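Local coordinates for protein uroporphyrinogen III cosynthase (HemD) (Helicobacter pylori, PDB 3P9Z) that probably catalyses the cyclisation of the linear tetrapyrrole hydroxymethylbilane to uroporphyrinogen III, a step of porphyrin biosynthesis, at residues M4-I15 / L214-R225. Numbering follows the deposited sequence.
Sequences MREIVWVHSQRI and LEACLELALSLR
The backbone N-H of R5 points almost straight at the carbonyl oxygen of R225, R5 N to R225 O measuring 3.2 Å with an N-H...O angle of 178°. This bond ties the start of the modelled chain to its last modelled residue. Beside it the selenomethionine M4 covers one face of the R225 guanidinium, its CE 3.7 Å from R225 CZ. The R5 guanidinium turns to other partners, K162 O and T187 OG1. Further along, I7 CD1 packs against both A221 CB (3.9 Å) and L222 CD2 (3.7 Å). In W9 CG lies anti to the carbonyl carbon (chi1 -63°), and a chi2 near a right angle turns the rim of the six-membered ring to the helix. L214 O lies in the indole plane at its edge, 3.3 Å from W9 CH2, while W9 CZ2 packs on L218 CB. I15 CD1 sits over the rim of one indole face and also touches L214 CD1. L214 CD2 makes a CH-pi contact over one face of H11, whose ND1 bonds to T168 OG1. As in other uroporphyrinogen-III synthases, both ends of the sequence build one alpha/beta domain: helix 214-223 packs roughly antiparallel (151°) on strand 7-10, which strands 19-28 and 164-167 flank, and its A221 also touches strand 187-190.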
# COMPACT_ATOMS: atom_id res chain seq x y z
N MSE A 4 -16.03 18.15 21.53
CA MSE A 4 -15.66 16.83 20.96
C MSE A 4 -14.61 17.00 19.87
O MSE A 4 -14.75 17.87 18.99
CB MSE A 4 -16.90 16.13 20.41
CG MSE A 4 -16.62 14.74 19.87
SE MSE A 4 -18.23 13.67 19.59
CE MSE A 4 -18.75 13.41 21.47
N ARG A 5 -13.58 16.16 19.91
CA ARG A 5 -12.45 16.27 18.99
C ARG A 5 -12.78 15.64 17.63
O ARG A 5 -13.45 14.61 17.58
CB ARG A 5 -11.21 15.61 19.61
CG ARG A 5 -10.86 16.14 21.01
CD ARG A 5 -9.67 15.39 21.60
NE ARG A 5 -8.46 15.68 20.85
CZ ARG A 5 -7.28 15.10 21.03
NH1 ARG A 5 -7.11 14.19 21.99
NH2 ARG A 5 -6.26 15.46 20.27
N GLU A 6 -12.33 16.27 16.54
CA GLU A 6 -12.54 15.76 15.19
C GLU A 6 -11.59 14.60 14.87
O GLU A 6 -10.40 14.70 15.12
CB GLU A 6 -12.27 16.86 14.16
CG GLU A 6 -13.46 17.74 13.78
CD GLU A 6 -13.31 18.27 12.36
OE1 GLU A 6 -13.10 17.47 11.41
OE2 GLU A 6 -13.40 19.50 12.19
N ILE A 7 -12.12 13.53 14.30
CA ILE A 7 -11.33 12.39 13.87
C ILE A 7 -11.04 12.48 12.35
O ILE A 7 -11.97 12.52 11.52
CB ILE A 7 -12.02 11.07 14.25
CG1 ILE A 7 -12.10 10.93 15.77
CG2 ILE A 7 -11.33 9.85 13.61
CD1 ILE A 7 -13.07 9.85 16.28
N VAL A 8 -9.76 12.52 12.00
CA VAL A 8 -9.31 12.65 10.61
C VAL A 8 -8.44 11.46 10.17
O VAL A 8 -7.45 11.12 10.81
CB VAL A 8 -8.54 13.98 10.40
CG1 VAL A 8 -8.23 14.22 8.92
CG2 VAL A 8 -9.33 15.15 10.95
N TRP A 9 -8.82 10.84 9.05
CA TRP A 9 -8.06 9.75 8.45
C TRP A 9 -7.02 10.33 7.49
O TRP A 9 -7.34 11.19 6.66
CB TRP A 9 -8.99 8.82 7.67
CG TRP A 9 -10.03 8.11 8.49
CD1 TRP A 9 -11.27 8.57 8.81
CD2 TRP A 9 -9.91 6.82 9.10
NE1 TRP A 9 -11.95 7.64 9.56
CE2 TRP A 9 -11.14 6.55 9.76
CE3 TRP A 9 -8.90 5.85 9.12
CZ2 TRP A 9 -11.37 5.36 10.45
CZ3 TRP A 9 -9.14 4.65 9.80
CH2 TRP A 9 -10.36 4.42 10.46
N VAL A 10 -5.79 9.87 7.63
CA VAL A 10 -4.71 10.20 6.71
C VAL A 10 -4.37 8.86 6.07
O VAL A 10 -3.69 8.02 6.66
CB VAL A 10 -3.49 10.81 7.45
CG1 VAL A 10 -2.45 11.33 6.45
CG2 VAL A 10 -3.92 11.95 8.40
N HIS A 11 -4.87 8.67 4.85
CA HIS A 11 -5.06 7.34 4.28
C HIS A 11 -5.25 7.47 2.75
O HIS A 11 -5.24 8.57 2.19
CB HIS A 11 -6.28 6.71 4.97
CG HIS A 11 -6.65 5.35 4.48
ND1 HIS A 11 -5.75 4.30 4.42
CD2 HIS A 11 -7.84 4.85 4.05
CE1 HIS A 11 -6.37 3.22 3.97
NE2 HIS A 11 -7.63 3.53 3.72
N SER A 12 -5.39 6.35 2.07
CA SER A 12 -5.44 6.36 0.59
C SER A 12 -6.86 6.46 0.01
O SER A 12 -7.04 6.70 -1.18
CB SER A 12 -4.76 5.12 0.04
OG SER A 12 -5.28 3.98 0.69
N GLN A 13 -7.87 6.29 0.87
CA GLN A 13 -9.26 6.24 0.44
C GLN A 13 -10.15 6.91 1.45
O GLN A 13 -9.89 6.86 2.65
CB GLN A 13 -9.70 4.78 0.28
CG GLN A 13 -9.65 4.29 -1.18
CD GLN A 13 -9.03 2.91 -1.28
OE1 GLN A 13 -7.84 2.79 -1.60
NE2 GLN A 13 -9.80 1.87 -0.98
N ARG A 14 -11.21 7.54 0.96
CA ARG A 14 -12.17 8.22 1.81
C ARG A 14 -12.91 7.22 2.68
O ARG A 14 -13.34 6.15 2.21
CB ARG A 14 -13.15 9.04 0.96
CG ARG A 14 -14.03 9.96 1.79
CD ARG A 14 -14.60 11.11 0.97
NE ARG A 14 -15.91 10.76 0.42
CZ ARG A 14 -17.07 10.89 1.07
NH1 ARG A 14 -17.10 11.36 2.32
NH2 ARG A 14 -18.20 10.54 0.48
N ILE A 15 -13.01 7.55 3.96
CA ILE A 15 -13.80 6.77 4.90
C ILE A 15 -14.96 7.67 5.37
O ILE A 15 -14.84 8.41 6.35
CB ILE A 15 -12.92 6.18 6.05
CG1 ILE A 15 -11.94 5.14 5.48
CG2 ILE A 15 -13.76 5.54 7.18
CD1 ILE A 15 -10.64 5.01 6.27
N LEU A 214 -8.06 -0.87 9.96
CA LEU A 214 -8.76 0.40 10.00
C LEU A 214 -9.78 0.41 11.13
O LEU A 214 -9.95 1.42 11.81
CB LEU A 214 -9.46 0.70 8.66
CG LEU A 214 -8.57 0.75 7.41
CD1 LEU A 214 -9.44 1.08 6.18
CD2 LEU A 214 -7.46 1.78 7.58
N GLU A 215 -10.44 -0.73 11.32
CA GLU A 215 -11.44 -0.89 12.37
C GLU A 215 -10.86 -0.64 13.76
O GLU A 215 -11.45 0.11 14.55
CB GLU A 215 -12.09 -2.28 12.31
CG GLU A 215 -12.94 -2.52 11.04
CD GLU A 215 -12.16 -3.09 9.84
OE1 GLU A 215 -10.90 -3.06 9.82
OE2 GLU A 215 -12.82 -3.57 8.90
N ALA A 216 -9.72 -1.25 14.06
CA ALA A 216 -9.04 -1.02 15.34
C ALA A 216 -8.55 0.43 15.50
O ALA A 216 -8.52 0.94 16.62
CB ALA A 216 -7.89 -2.01 15.54
N CYS A 217 -8.18 1.09 14.40
CA CYS A 217 -7.79 2.49 14.45
C CYS A 217 -8.96 3.39 14.89
O CYS A 217 -8.77 4.37 15.62
CB CYS A 217 -7.31 2.99 13.09
SG CYS A 217 -5.72 2.36 12.54
N LEU A 218 -10.15 3.08 14.39
CA LEU A 218 -11.32 3.87 14.75
C LEU A 218 -11.75 3.62 16.21
O LEU A 218 -12.11 4.58 16.91
CB LEU A 218 -12.48 3.63 13.78
CG LEU A 218 -13.71 4.51 14.00
CD1 LEU A 218 -13.35 6.01 13.96
CD2 LEU A 218 -14.81 4.17 12.97
N GLU A 219 -11.69 2.36 16.66
CA GLU A 219 -12.01 2.06 18.06
C GLU A 219 -11.13 2.92 18.95
O GLU A 219 -11.62 3.60 19.84
CB GLU A 219 -11.82 0.58 18.40
CG GLU A 219 -12.87 -0.34 17.84
CD GLU A 219 -14.24 -0.18 18.50
OE1 GLU A 219 -14.32 0.23 19.70
OE2 GLU A 219 -15.24 -0.48 17.82
N LEU A 220 -9.83 2.92 18.68
CA LEU A 220 -8.88 3.72 19.44
C LEU A 220 -9.23 5.20 19.35
O LEU A 220 -9.31 5.87 20.38
CB LEU A 220 -7.44 3.45 18.99
CG LEU A 220 -6.29 4.21 19.68
CD1 LEU A 220 -6.34 4.10 21.21
CD2 LEU A 220 -4.94 3.71 19.15
N ALA A 221 -9.45 5.71 18.13
CA ALA A 221 -9.80 7.12 17.95
C ALA A 221 -11.04 7.52 18.74
O ALA A 221 -11.05 8.55 19.44
CB ALA A 221 -9.98 7.45 16.46
N LEU A 222 -12.08 6.69 18.67
CA LEU A 222 -13.34 6.98 19.36
C LEU A 222 -13.20 6.95 20.88
O LEU A 222 -13.88 7.70 21.57
CB LEU A 222 -14.45 6.02 18.92
CG LEU A 222 -14.94 6.17 17.48
CD1 LEU A 222 -15.83 4.99 17.12
CD2 LEU A 222 -15.68 7.49 17.29
N SER A 223 -12.32 6.09 21.40
CA SER A 223 -12.08 6.06 22.84
C SER A 223 -11.46 7.37 23.34
O SER A 223 -11.40 7.63 24.54
CB SER A 223 -11.17 4.88 23.20
OG SER A 223 -9.86 5.11 22.73
N LEU A 224 -10.98 8.19 22.41
CA LEU A 224 -10.24 9.40 22.75
C LEU A 224 -10.99 10.68 22.39
O LEU A 224 -10.53 11.78 22.71
CB LEU A 224 -8.85 9.39 22.08
CG LEU A 224 -7.81 8.39 22.59
CD1 LEU A 224 -6.68 8.25 21.60
CD2 LEU A 224 -7.26 8.78 23.97
N ARG A 225 -12.15 10.55 21.74
CA ARG A 225 -12.84 11.72 21.21
C ARG A 225 -13.41 12.61 22.33
O ARG A 225 -13.65 13.80 22.11
CB ARG A 225 -13.94 11.33 20.21
CG ARG A 225 -15.16 10.76 20.89
CD ARG A 225 -16.25 10.31 19.92
NE ARG A 225 -17.46 9.97 20.66
CZ ARG A 225 -18.68 9.92 20.14
NH1 ARG A 225 -18.86 10.20 18.85
NH2 ARG A 225 -19.72 9.61 20.91